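Local structure of chitosanase (Bacillus subtilis subsp. subtilis str. 168, 7C6C) at residues Lys5-Arg10 with Asn222-Gly227; Arg37-Gly42 with Asp85-Leu90; Gln120-Arg125 with Asp154-Leu159; Asp186-Asp191 with Val208-Val213. The protein hydrolyses internal beta-(1->4) linkages between D-glucosamine residues of partly acetylated chitosan, as a secreted family 46 glycosidase of the lysozyme clan. All coordinates share one frame; numbering follows the deposited sequence. Where two conformers were deposited one is given.

Interaction 1 (Lys5-Arg10 with Asn222-Gly227)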
loop_
_atom_site.group_PDB
_atom_site.type_symbol
_atom_site.label_atom_id
_atom_site.label_comp_id
_atom_site.label_asym_id
_atom_site.label_seq_id
_atom_site.Cartn_x
_atom_site.Cartn_y
_atom_site.Cartn_z
ATOM N N LYS A 5 16.075 2.503 9.015
ATOM C CA LYS A 5 15.022 2.657 10.017
ATOM C C LYS A 5 14.245 3.956 9.828
ATOM O O LYS A 5 13.011 3.950 9.784
ATOM C CB LYS A 5 15.623 2.584 11.418
ATOM C CG LYS A 5 14.609 2.680 12.540
ATOM C CD LYS A 5 15.283 2.344 13.862
ATOM C CE LYS A 5 14.285 2.242 15.001
ATOM N NZ LYS A 5 13.785 3.573 15.434
ATOM N N ASP A 6 14.951 5.084 9.723
ATOM C CA ASP A 6 14.268 6.364 9.571
ATOM C C ASP A 6 13.554 6.461 8.230
ATOM O O ASP A 6 12.413 6.936 8.163
ATOM C CB ASP A 6 15.252 7.530 9.702
ATOM C CG ASP A 6 15.736 7.740 11.113
ATOM O OD1 ASP A 6 15.022 7.357 12.058
ATOM O OD2 ASP A 6 16.827 8.325 11.269
ATOM N N GLN A 7 14.217 6.048 7.148
ATOM C CA GLN A 7 13.599 6.149 5.829
ATOM C C GLN A 7 12.346 5.295 5.738
ATOM O O GLN A 7 11.347 5.712 5.136
ATOM C CB GLN A 7 14.583 5.723 4.744
ATOM C CG GLN A 7 15.793 6.619 4.620
ATOM C CD GLN A 7 16.935 5.959 3.876
ATOM O OE1 GLN A 7 17.032 4.726 3.803
ATOM N NE2 GLN A 7 17.820 6.779 3.336
ATOM N N LYS A 8 12.391 4.085 6.308
ATOM C CA LYS A 8 11.233 3.200 6.262
ATOM C C LYS A 8 10.064 3.794 7.037
ATOM O O LYS A 8 8.915 3.743 6.581
ATOM C CB LYS A 8 11.603 1.821 6.813
ATOM C CG LYS A 8 10.563 0.737 6.552
ATOM C CD LYS A 8 11.109 -0.640 6.922
ATOM C CE LYS A 8 10.088 -1.749 6.693
ATOM N NZ LYS A 8 9.044 -1.806 7.750
ATOM N N ARG A 9 10.338 4.355 8.218
ATOM C CA ARG A 9 9.291 5.019 8.982
ATOM C C ARG A 9 8.674 6.156 8.179
ATOM O O ARG A 9 7.448 6.294 8.123
ATOM C CB ARG A 9 9.836 5.539 10.314
ATOM C CG ARG A 9 8.774 6.287 11.114
ATOM C CD ARG A 9 9.300 6.971 12.371
ATOM N NE ARG A 9 10.552 7.688 12.159
ATOM C CZ ARG A 9 10.679 8.883 11.592
ATOM N NH1 ARG A 9 9.608 9.541 11.144
ATOM N NH2 ARG A 9 11.897 9.412 11.471
ATOM N N ARG A 10 9.514 6.993 7.560
ATOM C CA ARG A 10 8.995 8.111 6.777
ATOM C C ARG A 10 8.132 7.622 5.623
ATOM O O ARG A 10 7.061 8.186 5.354
ATOM C CB ARG A 10 10.150 8.984 6.279
ATOM C CG ARG A 10 10.892 9.659 7.412
ATOM C CD ARG A 10 11.997 10.587 6.948
ATOM N NE ARG A 10 12.645 11.158 8.124
ATOM C CZ ARG A 10 13.933 11.043 8.417
ATOM N NH1 ARG A 10 14.764 10.426 7.586
ATOM N NH2 ARG A 10 14.386 11.565 9.547
ATOM N N ASN A 222 14.965 15.734 -2.297
ATOM C CA ASN A 222 15.111 14.975 -1.053
ATOM C C ASN A 222 15.039 13.470 -1.331
ATOM O O ASN A 222 14.218 12.739 -0.776
ATOM C CB ASN A 222 14.059 15.428 -0.041
ATOM C CG ASN A 222 14.260 14.830 1.335
ATOM O OD1 ASN A 222 15.340 14.325 1.656
ATOM N ND2 ASN A 222 13.213 14.883 2.166
ATOM N N TYR A 223 15.931 13.002 -2.218
ATOM C CA TYR A 223 15.906 11.603 -2.645
ATOM C C TYR A 223 16.382 10.638 -1.568
ATOM O O TYR A 223 16.090 9.441 -1.659
ATOM C CB TYR A 223 16.690 11.414 -3.942
ATOM C CG TYR A 223 15.958 11.938 -5.150
ATOM C CD1 TYR A 223 16.055 13.276 -5.506
ATOM C CD2 TYR A 223 15.162 11.106 -5.931
ATOM C CE1 TYR A 223 15.394 13.774 -6.605
ATOM C CE2 TYR A 223 14.485 11.600 -7.034
ATOM C CZ TYR A 223 14.612 12.942 -7.364
ATOM O OH TYR A 223 13.963 13.467 -8.458
ATOM N N ASN A 224 17.098 11.120 -0.555
ATOM C CA ASN A 224 17.461 10.282 0.580
ATOM C C ASN A 224 16.364 10.210 1.630
ATOM O O ASN A 224 16.535 9.510 2.636
ATOM C CB ASN A 224 18.760 10.763 1.228
ATOM C CG ASN A 224 19.454 9.667 2.019
ATOM O OD1 ASN A 224 19.630 8.549 1.534
ATOM N ND2 ASN A 224 19.838 9.977 3.244
ATOM N N LEU A 225 15.253 10.915 1.423
ATOM C CA LEU A 225 14.129 10.894 2.357
ATOM C C LEU A 225 14.582 11.299 3.757
ATOM O O LEU A 225 14.251 10.655 4.754
ATOM C CB LEU A 225 13.410 9.538 2.364
ATOM C CG LEU A 225 11.893 9.520 2.562
ATOM C CD1 LEU A 225 11.167 10.323 1.498
ATOM C CD2 LEU A 225 11.409 8.080 2.562
ATOM N N ASN A 226 15.373 12.370 3.814
ATOM C CA ASN A 226 15.761 12.969 5.081
ATOM C C ASN A 226 14.574 13.704 5.698
ATOM O O ASN A 226 13.627 14.098 5.014
ATOM C CB ASN A 226 16.889 13.978 4.862
ATOM C CG ASN A 226 18.177 13.335 4.376
ATOM O OD1 ASN A 226 18.455 12.176 4.658
ATOM N ND2 ASN A 226 18.975 14.101 3.657
ATOM N N GLY A 227 14.647 13.915 7.009
ATOM C CA GLY A 227 13.608 14.624 7.716
ATOM C C GLY A 227 14.109 15.880 8.400
ATOM O O GLY A 227 15.315 16.096 8.539
#
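Two side-chain donors of helix 5-10, Gln7 and Arg10, bond to successive backbone carbonyls of the loop 222-227. Arg10 NH1 gives a hydrogen bond of 2.9 Å to Leu225 O, landing in the carbonyl plane on a lone pair, although the oxygen stands well out of the guanidinium plane. Gln7 NE2 reaches Asn224 O at 3.1 Å with a bent N-H...O angle of 143°; the Gln7 chain runs extended beyond CG, which carries its amide to the loop. Asn224 OD1 is equally near, but the angle is too poor for a bond; the two amide planes stand 80° apart. Both carbonyls belong to a type I beta turn, Asn222 to Leu225, in the link between helix 209-219 and strand 229-233; the first helix of the chain thus packs against a late connection of the family 46 fold. Asn222 braces this loop from within: its OD1 accepts from Asn226 N at 2.9 Å and its ND2 donates to Asn226 O. Flat contact adds to the polar one, since Gly227 N sits 3.3 Å over the centre of the Arg10 guanidinium. The charge of Arg10 is met by the C-terminal carboxylate of Lys242, which also pairs with Arg9. Apolar contact comes from Leu225, whose CD2 lies 3.5 Å from Gln7 O and 4.0 Å from Arg10 CB, while the same side chain touches Ala138 and Ile217 of neighbouring helices.

Interaction 2 (Arg37-Gly42 with Asp85-Leu90)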
loop_
_atom_site.group_PDB
_atom_site.type_symbol
_atom_site.label_atom_id
_atom_site.label_comp_id
_atom_site.label_asym_id
_atom_site.label_seq_id
_atom_site.Cartn_x
_atom_site.Cartn_y
_atom_site.Cartn_z
ATOM N N ARG A 37 -13.479 -4.604 -3.417
ATOM C CA ARG A 37 -12.527 -5.348 -2.600
ATOM C C ARG A 37 -13.091 -5.773 -1.250
ATOM O O ARG A 37 -12.349 -6.320 -0.428
ATOM C CB ARG A 37 -11.211 -4.579 -2.455
ATOM C CG ARG A 37 -10.553 -4.302 -3.803
ATOM C CD ARG A 37 -9.149 -3.754 -3.628
ATOM N NE ARG A 37 -8.492 -3.520 -4.912
ATOM C CZ ARG A 37 -8.541 -2.370 -5.577
ATOM N NH1 ARG A 37 -9.214 -1.342 -5.082
ATOM N NH2 ARG A 37 -7.912 -2.254 -6.738
ATOM N N GLY A 38 -14.383 -5.555 -1.010
ATOM C CA GLY A 38 -14.973 -5.943 0.265
ATOM C C GLY A 38 -14.617 -4.932 1.329
ATOM O O GLY A 38 -14.809 -3.730 1.145
ATOM N N TYR A 39 -14.111 -5.407 2.464
ATOM C CA TYR A 39 -13.613 -4.515 3.503
ATOM C C TYR A 39 -12.130 -4.257 3.281
ATOM O O TYR A 39 -11.366 -5.185 2.981
ATOM C CB TYR A 39 -13.761 -5.153 4.882
ATOM C CG TYR A 39 -15.106 -5.029 5.560
ATOM C CD1 TYR A 39 -15.753 -3.810 5.677
ATOM C CD2 TYR A 39 -15.707 -6.154 6.121
ATOM C CE1 TYR A 39 -16.970 -3.712 6.333
ATOM C CE2 TYR A 39 -16.909 -6.062 6.775
ATOM C CZ TYR A 39 -17.545 -4.844 6.871
ATOM O OH TYR A 39 -18.746 -4.772 7.541
ATOM N N THR A 40 -11.725 -3.000 3.486
ATOM C CA THR A 40 -10.331 -2.571 3.497
ATOM C C THR A 40 -9.923 -2.327 4.946
ATOM O O THR A 40 -10.611 -1.592 5.662
ATOM C CB THR A 40 -10.209 -1.290 2.664
ATOM O OG1 THR A 40 -10.605 -1.580 1.321
ATOM C CG2 THR A 40 -8.799 -0.762 2.636
ATOM N N CYS A 41 -8.810 -2.938 5.376
ATOM C CA CYS A 41 -8.545 -3.126 6.797
ATOM C C CYS A 41 -7.099 -2.833 7.173
ATOM O O CYS A 41 -6.165 -3.254 6.485
ATOM C CB CYS A 41 -8.824 -4.582 7.186
ATOM S SG CYS A 41 -10.402 -5.258 6.639
ATOM N N GLY A 42 -6.920 -2.180 8.322
ATOM C CA GLY A 42 -5.602 -2.125 8.926
ATOM C C GLY A 42 -4.566 -1.312 8.163
ATOM O O GLY A 42 -4.873 -0.508 7.277
ATOM N N ASP A 85 -16.606 -9.261 -3.233
ATOM C CA ASP A 85 -16.862 -7.999 -2.545
ATOM C C ASP A 85 -17.899 -8.135 -1.430
ATOM O O ASP A 85 -18.192 -7.153 -0.743
ATOM C CB ASP A 85 -17.334 -6.989 -3.603
ATOM C CG ASP A 85 -17.565 -5.589 -3.064
ATOM O OD1 ASP A 85 -16.616 -4.961 -2.550
ATOM O OD2 ASP A 85 -18.700 -5.082 -3.229
ATOM N N ASP A 86 -18.456 -9.327 -1.232
ATOM C CA ASP A 86 -19.511 -9.531 -0.241
ATOM C C ASP A 86 -19.006 -9.256 1.169
ATOM O O ASP A 86 -18.001 -9.825 1.609
ATOM C CB ASP A 86 -19.953 -10.989 -0.345
ATOM C CG ASP A 86 -21.220 -11.312 0.430
ATOM O OD1 ASP A 86 -21.877 -10.410 0.994
ATOM O OD2 ASP A 86 -21.569 -12.514 0.434
ATOM N N THR A 87 -19.721 -8.393 1.894
ATOM C CA THR A 87 -19.478 -8.210 3.319
ATOM C C THR A 87 -20.703 -8.562 4.151
ATOM O O THR A 87 -20.699 -8.361 5.371
ATOM C CB THR A 87 -18.931 -6.812 3.640
ATOM O OG1 THR A 87 -19.813 -5.812 3.123
ATOM C CG2 THR A 87 -17.559 -6.610 3.013
ATOM N N SER A 88 -21.731 -9.136 3.530
ATOM C CA SER A 88 -22.970 -9.406 4.244
ATOM C C SER A 88 -22.861 -10.586 5.205
ATOM O O SER A 88 -23.735 -10.743 6.063
ATOM C CB SER A 88 -24.106 -9.639 3.248
ATOM O OG SER A 88 -23.947 -10.870 2.560
ATOM N N ASN A 89 -21.830 -11.423 5.080
ATOM C CA ASN A 89 -21.628 -12.547 5.987
ATOM C C ASN A 89 -20.452 -12.312 6.926
ATOM O O ASN A 89 -19.813 -13.267 7.372
ATOM C CB ASN A 89 -21.421 -13.860 5.232
ATOM C CG ASN A 89 -22.644 -14.315 4.489
ATOM O OD1 ASN A 89 -23.743 -14.351 5.037
ATOM N ND2 ASN A 89 -22.455 -14.706 3.236
ATOM N N LEU A 90 -20.155 -11.051 7.229
ATOM C CA LEU A 90 -19.077 -10.668 8.130
ATOM C C LEU A 90 -19.596 -9.819 9.289
ATOM O O LEU A 90 -18.919 -8.908 9.761
ATOM C CB LEU A 90 -17.955 -9.951 7.383
ATOM C CG LEU A 90 -17.095 -10.813 6.454
ATOM C CD1 LEU A 90 -16.133 -9.929 5.678
ATOM C CD2 LEU A 90 -16.350 -11.910 7.210
HETATM O O HOH W 1 -16.281 -2.545 -1.040
HETATM O O HOH W 2 -18.541 -6.165 9.991
#
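Gly38 and Asp85 bring the two backbones together, their CA atoms only 4.0 Å apart, near strand 39-41. Gly38 has a positive phi of 78°, and its CA directs a C-H toward Asp85 O at 3.6 Å. Gly38 N donates to Asp85 OD1 at 2.8 Å, on the anti side of the carboxylate; water 1 adds a second donor to OD1 and also donates to Gly38 O, while OD2 pairs with Arg32. Beyond this, Thr87 CG2 lies over one face of the Tyr39 ring, a CH-pi contact 3.8 Å from the centroid, and Leu90 CD1 meets the ring edge at Tyr39 CD2. In Thr87, CG2 is anti to the carbonyl carbon and faces the ring, whereas OG1 (chi1 55°) is bonded to Arg32. Water 2 links Tyr39 OH to Leu90 O. The contact ties the loop after helix 73-82 to the middle strand of the small antiparallel sheet of the family 46 fold, beside the active site: Arg37 NH1 bonds to Thr200 OG1 and forms a salt bridge with Asp35, the nucleophile by similarity.

Interaction 3 (Gln120-Arg125 with Asp154-Leu159)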
loop_
_atom_site.group_PDB
_atom_site.type_symbol
_atom_site.label_atom_id
_atom_site.label_comp_id
_atom_site.label_asym_id
_atom_site.label_seq_id
_atom_site.Cartn_x
_atom_site.Cartn_y
_atom_site.Cartn_z
ATOM N N GLN A 120 8.856 -6.441 1.472
ATOM C CA GLN A 120 9.908 -7.232 0.834
ATOM C C GLN A 120 9.737 -7.312 -0.675
ATOM O O GLN A 120 10.730 -7.117 -1.396
ATOM C CB GLN A 120 10.067 -8.604 1.498
ATOM C CG GLN A 120 10.442 -8.557 2.971
ATOM C CD GLN A 120 11.771 -7.884 3.233
ATOM O OE1 GLN A 120 12.650 -7.853 2.373
ATOM N NE2 GLN A 120 11.928 -7.348 4.437
ATOM N N PRO A 121 8.544 -7.567 -1.222
ATOM C CA PRO A 121 8.414 -7.522 -2.686
ATOM C C PRO A 121 8.747 -6.165 -3.282
ATOM O O PRO A 121 9.352 -6.098 -4.360
ATOM C CB PRO A 121 6.957 -7.940 -2.915
ATOM C CG PRO A 121 6.659 -8.828 -1.746
ATOM C CD PRO A 121 7.348 -8.160 -0.593
ATOM N N ALA A 122 8.392 -5.070 -2.604
ATOM C CA ALA A 122 8.756 -3.752 -3.112
ATOM C C ALA A 122 10.267 -3.577 -3.162
ATOM O O ALA A 122 10.801 -3.025 -4.131
ATOM C CB ALA A 122 8.123 -2.654 -2.260
ATOM N N MET A 123 10.974 -4.022 -2.118
ATOM C CA MET A 123 12.428 -3.875 -2.111
ATOM C C MET A 123 13.089 -4.796 -3.130
ATOM O O MET A 123 14.112 -4.426 -3.723
ATOM C CB MET A 123 13.000 -4.110 -0.708
ATOM C CG MET A 123 12.534 -3.117 0.357
ATOM S SD MET A 123 12.760 -1.369 -0.065
ATOM C CE MET A 123 11.115 -0.919 -0.622
ATOM N N LYS A 124 12.522 -5.987 -3.347
ATOM C CA LYS A 124 13.081 -6.912 -4.325
ATOM C C LYS A 124 12.937 -6.367 -5.739
ATOM O O LYS A 124 13.891 -6.396 -6.525
ATOM C CB LYS A 124 12.408 -8.280 -4.200
ATOM C CG LYS A 124 12.915 -9.299 -5.211
ATOM C CD LYS A 124 12.196 -10.633 -5.085
ATOM C CE LYS A 124 12.891 -11.709 -5.904
ATOM N NZ LYS A 124 12.104 -12.968 -5.938
ATOM N N ARG A 125 11.748 -5.872 -6.089
ATOM C CA ARG A 125 11.573 -5.301 -7.421
ATOM C C ARG A 125 12.384 -4.022 -7.590
ATOM O O ARG A 125 12.871 -3.739 -8.692
ATOM C CB ARG A 125 10.090 -5.074 -7.726
ATOM C CG ARG A 125 9.267 -6.362 -7.821
ATOM C CD ARG A 125 8.124 -6.232 -8.824
ATOM N NE ARG A 125 7.203 -7.372 -8.801
ATOM C CZ ARG A 125 7.344 -8.467 -9.540
ATOM N NH1 ARG A 125 8.379 -8.590 -10.360
ATOM N NH2 ARG A 125 6.452 -9.443 -9.454
ATOM N N ASP A 154 -3.082 -3.187 -13.621
ATOM C CA ASP A 154 -2.945 -2.115 -12.641
ATOM C C ASP A 154 -1.925 -2.444 -11.561
ATOM O O ASP A 154 -1.783 -1.677 -10.599
ATOM C CB ASP A 154 -4.296 -1.818 -11.983
ATOM C CG ASP A 154 -5.365 -1.425 -12.981
ATOM O OD1 ASP A 154 -5.052 -0.702 -13.950
ATOM O OD2 ASP A 154 -6.527 -1.840 -12.797
ATOM N N SER A 155 -1.209 -3.557 -11.703
ATOM C CA SER A 155 -0.349 -4.065 -10.649
ATOM C C SER A 155 0.975 -3.311 -10.588
ATOM O O SER A 155 1.395 -2.641 -11.534
ATOM C CB SER A 155 -0.053 -5.547 -10.863
ATOM O OG SER A 155 0.689 -5.747 -12.057
ATOM N N PHE A 156 1.634 -3.462 -9.439
ATOM C CA PHE A 156 2.964 -2.915 -9.183
ATOM C C PHE A 156 3.930 -3.202 -10.330
ATOM O O PHE A 156 4.544 -2.282 -10.888
ATOM C CB PHE A 156 3.439 -3.555 -7.876
ATOM C CG PHE A 156 4.828 -3.192 -7.437
ATOM C CD1 PHE A 156 5.332 -1.902 -7.546
ATOM C CD2 PHE A 156 5.618 -4.169 -6.845
ATOM C CE1 PHE A 156 6.609 -1.611 -7.086
ATOM C CE2 PHE A 156 6.886 -3.887 -6.387
ATOM C CZ PHE A 156 7.383 -2.607 -6.505
ATOM N N TYR A 157 4.086 -4.476 -10.695
ATOM C CA TYR A 157 5.069 -4.806 -11.723
ATOM C C TYR A 157 4.621 -4.349 -13.107
ATOM O O TYR A 157 5.466 -4.006 -13.941
ATOM C CB TYR A 157 5.419 -6.296 -11.684
ATOM C CG TYR A 157 6.602 -6.674 -12.553
ATOM C CD1 TYR A 157 7.787 -5.946 -12.511
ATOM C CD2 TYR A 157 6.533 -7.764 -13.413
ATOM C CE1 TYR A 157 8.864 -6.287 -13.308
ATOM C CE2 TYR A 157 7.605 -8.113 -14.212
ATOM C CZ TYR A 157 8.767 -7.373 -14.153
ATOM O OH TYR A 157 9.837 -7.713 -14.945
ATOM N N ALA A 158 3.310 -4.317 -13.369
ATOM C CA ALA A 158 2.834 -3.744 -14.627
ATOM C C ALA A 158 3.250 -2.283 -14.752
ATOM O O ALA A 158 3.656 -1.830 -15.828
ATOM C CB ALA A 158 1.316 -3.878 -14.734
ATOM N N LEU A 159 3.171 -1.533 -13.652
ATOM C CA LEU A 159 3.598 -0.137 -13.682
ATOM C C LEU A 159 5.102 -0.021 -13.903
ATOM O O LEU A 159 5.556 0.854 -14.650
ATOM C CB LEU A 159 3.194 0.572 -12.391
ATOM C CG LEU A 159 1.691 0.630 -12.104
ATOM C CD1 LEU A 159 1.429 1.466 -10.878
ATOM C CD2 LEU A 159 0.898 1.157 -13.294
#
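Arg125, near the end of the long helix 104-128, lies against two aromatic residues in the first turn of helix 156-167, a helix-to-helix contact in the largely helical family 46 fold. This turn is N-capped by Ser155, whose OG accepts from Ala158 N at 3.3 Å. The stacked contact is cation-pi: the Arg125 guanidinium rests nearly flat on Tyr157, planes 15° apart, with Arg125 CZ 4.1 Å from the centroid of the Tyr157 ring, off-centre. NE and NH2 remain bonded to other partners, NE in a salt bridge with Asp149, which can help hold the group flat on the ring. Apolar packing is carried by Phe156. Its CG is anti to the backbone N (chi1 177°), sending the ring toward helix 120-125, where CE2 touches Arg125 CD at 3.6 Å and CZ lies 4.3 Å from Ala122 CB. The same ring also packs on Met140 and Val144. The guanidinium stands steeply to the Phe156 plane, at 69°, while Pro121 O approaches that ring at its edge, 3.9 Å from Phe156 CE2.

Interaction 4 (Asp186-Asp191 with Val208-Val213). With LMR ((2S)-2-hydroxybutanedioic acid), chain B.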
loop_
_atom_site.group_PDB
_atom_site.type_symbol
_atom_site.label_atom_id
_atom_site.label_comp_id
_atom_site.label_asym_id
_atom_site.label_seq_id
_atom_site.Cartn_x
_atom_site.Cartn_y
_atom_site.Cartn_z
ATOM N N ASP A 186 4.340 9.514 -13.419
ATOM C CA ASP A 186 3.406 9.772 -14.514
ATOM C C ASP A 186 2.588 8.529 -14.848
ATOM O O ASP A 186 1.366 8.600 -15.031
ATOM C CB ASP A 186 4.174 10.203 -15.763
ATOM C CG ASP A 186 4.752 11.593 -15.654
ATOM O OD1 ASP A 186 4.387 12.334 -14.720
ATOM O OD2 ASP A 186 5.567 11.946 -16.535
ATOM N N VAL A 187 3.263 7.383 -14.968
ATOM C CA VAL A 187 2.589 6.129 -15.288
ATOM C C VAL A 187 1.592 5.770 -14.194
ATOM O O VAL A 187 0.464 5.346 -14.470
ATOM C CB VAL A 187 3.635 5.021 -15.509
ATOM C CG1 VAL A 187 2.987 3.645 -15.475
ATOM C CG2 VAL A 187 4.374 5.239 -16.828
ATOM N N ARG A 188 1.989 5.938 -12.933
ATOM C CA ARG A 188 1.077 5.629 -11.839
ATOM C C ARG A 188 -0.123 6.566 -11.834
ATOM O O ARG A 188 -1.258 6.122 -11.632
ATOM C CB ARG A 188 1.813 5.668 -10.501
ATOM C CG ARG A 188 0.925 5.259 -9.349
ATOM C CD ARG A 188 1.693 5.104 -8.053
ATOM N NE ARG A 188 0.791 4.683 -6.991
ATOM C CZ ARG A 188 1.049 4.798 -5.692
ATOM N NH1 ARG A 188 2.205 5.315 -5.285
ATOM N NH2 ARG A 188 0.142 4.399 -4.805
ATOM N N TYR A 189 0.105 7.864 -12.053
ATOM C CA TYR A 189 -1.007 8.805 -12.149
ATOM C C TYR A 189 -2.005 8.359 -13.209
ATOM O O TYR A 189 -3.218 8.343 -12.973
ATOM C CB TYR A 189 -0.480 10.203 -12.478
ATOM C CG TYR A 189 -1.575 11.225 -12.668
ATOM C CD1 TYR A 189 -2.077 11.940 -11.589
ATOM C CD2 TYR A 189 -2.120 11.470 -13.925
ATOM C CE1 TYR A 189 -3.082 12.871 -11.752
ATOM C CE2 TYR A 189 -3.128 12.398 -14.096
ATOM C CZ TYR A 189 -3.603 13.097 -13.006
ATOM O OH TYR A 189 -4.606 14.026 -13.159
ATOM N N ASP A 190 -1.504 8.004 -14.393
ATOM C CA ASP A 190 -2.388 7.577 -15.472
ATOM C C ASP A 190 -3.171 6.335 -15.076
ATOM O O ASP A 190 -4.355 6.203 -15.409
ATOM C CB ASP A 190 -1.574 7.308 -16.737
ATOM C CG ASP A 190 -1.030 8.576 -17.365
ATOM O OD1 ASP A 190 -1.538 9.673 -17.051
ATOM O OD2 ASP A 190 -0.096 8.468 -18.185
ATOM N N ASP A 191 -2.532 5.416 -14.357
ATOM C CA ASP A 191 -3.225 4.198 -13.957
ATOM C C ASP A 191 -4.301 4.480 -12.915
ATOM O O ASP A 191 -5.375 3.867 -12.944
ATOM C CB ASP A 191 -2.224 3.173 -13.431
ATOM C CG ASP A 191 -2.858 1.829 -13.203
ATOM O OD1 ASP A 191 -3.315 1.252 -14.208
ATOM O OD2 ASP A 191 -2.917 1.363 -12.047
ATOM N N VAL A 208 -5.180 10.298 -6.419
ATOM C CA VAL A 208 -4.066 10.731 -7.258
ATOM C C VAL A 208 -3.168 11.736 -6.558
ATOM O O VAL A 208 -2.004 11.881 -6.937
ATOM C CB VAL A 208 -4.545 11.274 -8.625
ATOM C CG1 VAL A 208 -5.226 10.181 -9.418
ATOM C CG2 VAL A 208 -5.465 12.480 -8.437
ATOM N N ALA A 209 -3.677 12.437 -5.541
ATOM C CA ALA A 209 -2.853 13.424 -4.851
ATOM C C ALA A 209 -1.588 12.807 -4.266
ATOM O O ALA A 209 -0.590 13.512 -4.099
ATOM C CB ALA A 209 -3.654 14.138 -3.762
ATOM N N ARG A 210 -1.601 11.509 -3.942
ATOM C CA ARG A 210 -0.393 10.899 -3.390
ATOM C C ARG A 210 0.761 10.959 -4.377
ATOM O O ARG A 210 1.922 11.094 -3.968
ATOM C CB ARG A 210 -0.667 9.470 -2.906
ATOM C CG ARG A 210 -0.902 8.435 -3.995
ATOM C CD ARG A 210 -1.820 7.330 -3.500
ATOM N NE ARG A 210 -1.177 6.451 -2.524
ATOM C CZ ARG A 210 -1.853 5.598 -1.759
ATOM N NH1 ARG A 210 -3.178 5.564 -1.829
ATOM N NH2 ARG A 210 -1.218 4.788 -0.925
ATOM N N VAL A 211 0.464 10.887 -5.676
ATOM C CA VAL A 211 1.515 11.018 -6.682
ATOM C C VAL A 211 2.167 12.393 -6.591
ATOM O O VAL A 211 3.398 12.518 -6.643
ATOM C CB VAL A 211 0.963 10.729 -8.090
ATOM C CG1 VAL A 211 2.016 11.059 -9.139
ATOM C CG2 VAL A 211 0.537 9.275 -8.202
ATOM N N ASP A 212 1.359 13.447 -6.428
ATOM C CA ASP A 212 1.924 14.789 -6.341
ATOM C C ASP A 212 2.678 15.009 -5.036
ATOM O O ASP A 212 3.687 15.721 -5.027
ATOM C CB ASP A 212 0.843 15.851 -6.532
ATOM C CG ASP A 212 1.427 17.216 -6.838
ATOM O OD1 ASP A 212 2.152 17.344 -7.851
ATOM O OD2 ASP A 212 1.172 18.160 -6.066
ATOM N N VAL A 213 2.224 14.416 -3.929
ATOM C CA VAL A 213 2.978 14.536 -2.682
ATOM C C VAL A 213 4.367 13.934 -2.852
ATOM O O VAL A 213 5.378 14.521 -2.442
ATOM C CB VAL A 213 2.207 13.892 -1.513
ATOM C CG1 VAL A 213 3.082 13.840 -0.269
ATOM C CG2 VAL A 213 0.930 14.660 -1.231
HETATM C C1 LMR B . -1.685 20.517 -4.331
HETATM O O1A LMR B . -1.812 20.480 -3.089
HETATM O O1B LMR B . -0.853 21.251 -4.904
HETATM C C2 LMR B . -2.571 19.656 -5.181
HETATM O O2 LMR B . -2.412 20.049 -6.550
HETATM C C3 LMR B . -2.201 18.180 -5.035
HETATM C C4 LMR B . -2.640 17.632 -3.693
HETATM O O4A LMR B . -3.847 17.728 -3.375
HETATM O O4B LMR B . -1.785 17.093 -2.951
#
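Beside the active site, Arg188 and Arg210 meet on the buried flank of a helix pair, Arg188 NH2 coming over one face of the Arg210 guanidinium, 3.3 Å from Arg210 NE. They donate no bond to each other: both reach the carboxylate of Asp142, Arg188 NH1 to OD2 and Arg210 NH2 to OD1, and this shared anion probably offsets their charge. Arg210 NH2 also forms a salt bridge with Glu19, the predicted proton donor, putting Arg210 in direct contact with it and Arg188 one layer behind, joined through Asp142. Arg188 NH2 is itself hydrogen-bonded to Gln146 OE1, and NE to His147 NE2. The Arg188 chain is extended from CG to NE, whereas Arg210 bends at chi3 (-71°), and their guanidinium planes are 49° apart. The frame is a nearly antiparallel packing of helices 186-191 and 209-213, with segment axes 9.7 Å apart at 166°. Toward the surface the contact turns apolar. Tyr189 CE1 rests 3.8 Å from Val208 CB, the two side chains crossing at a slant, and Tyr189 CB comes 4.3 Å from Val211 CG1. Between the tyrosine and the arginine, Val211 CG2 lies 4.2 Å from Arg188 CG. Helix 209-213 turns its other side to a bound (2S)-2-hydroxybutanedioic acid: Ala209 CB lies 3.6 Å from its O4B and Asp212 OD2 3.5 Å from its C3; the ligand is also hydrogen-bonded to Ser233 OG and the backbone N of Asn234 and Glu235.

Interaction 4 is the buried contact of the set; interactions 1, 2 and 3 are partly buried, and interactions 1 and 2 lie on opposite sides of the chain's centre, 33 Å between centres. Helix 209-219 enters interaction 4 directly, and the loop that follows it takes part in interaction 1. Interactions 3 and 4 touch through consecutive helices 156-167 and 177-193: Leu159 packs on Asp191, Val187 and Arg188. Arginine recurs with different partners: a backbone carbonyl across interaction 1, an aromatic face in interaction 3, a shared carboxylate beside interaction 4. Bridging waters mark interaction 2, which, like interaction 4, borders an annotated catalytic residue, whereas interactions 1 and 3 lie away from the annotated sites.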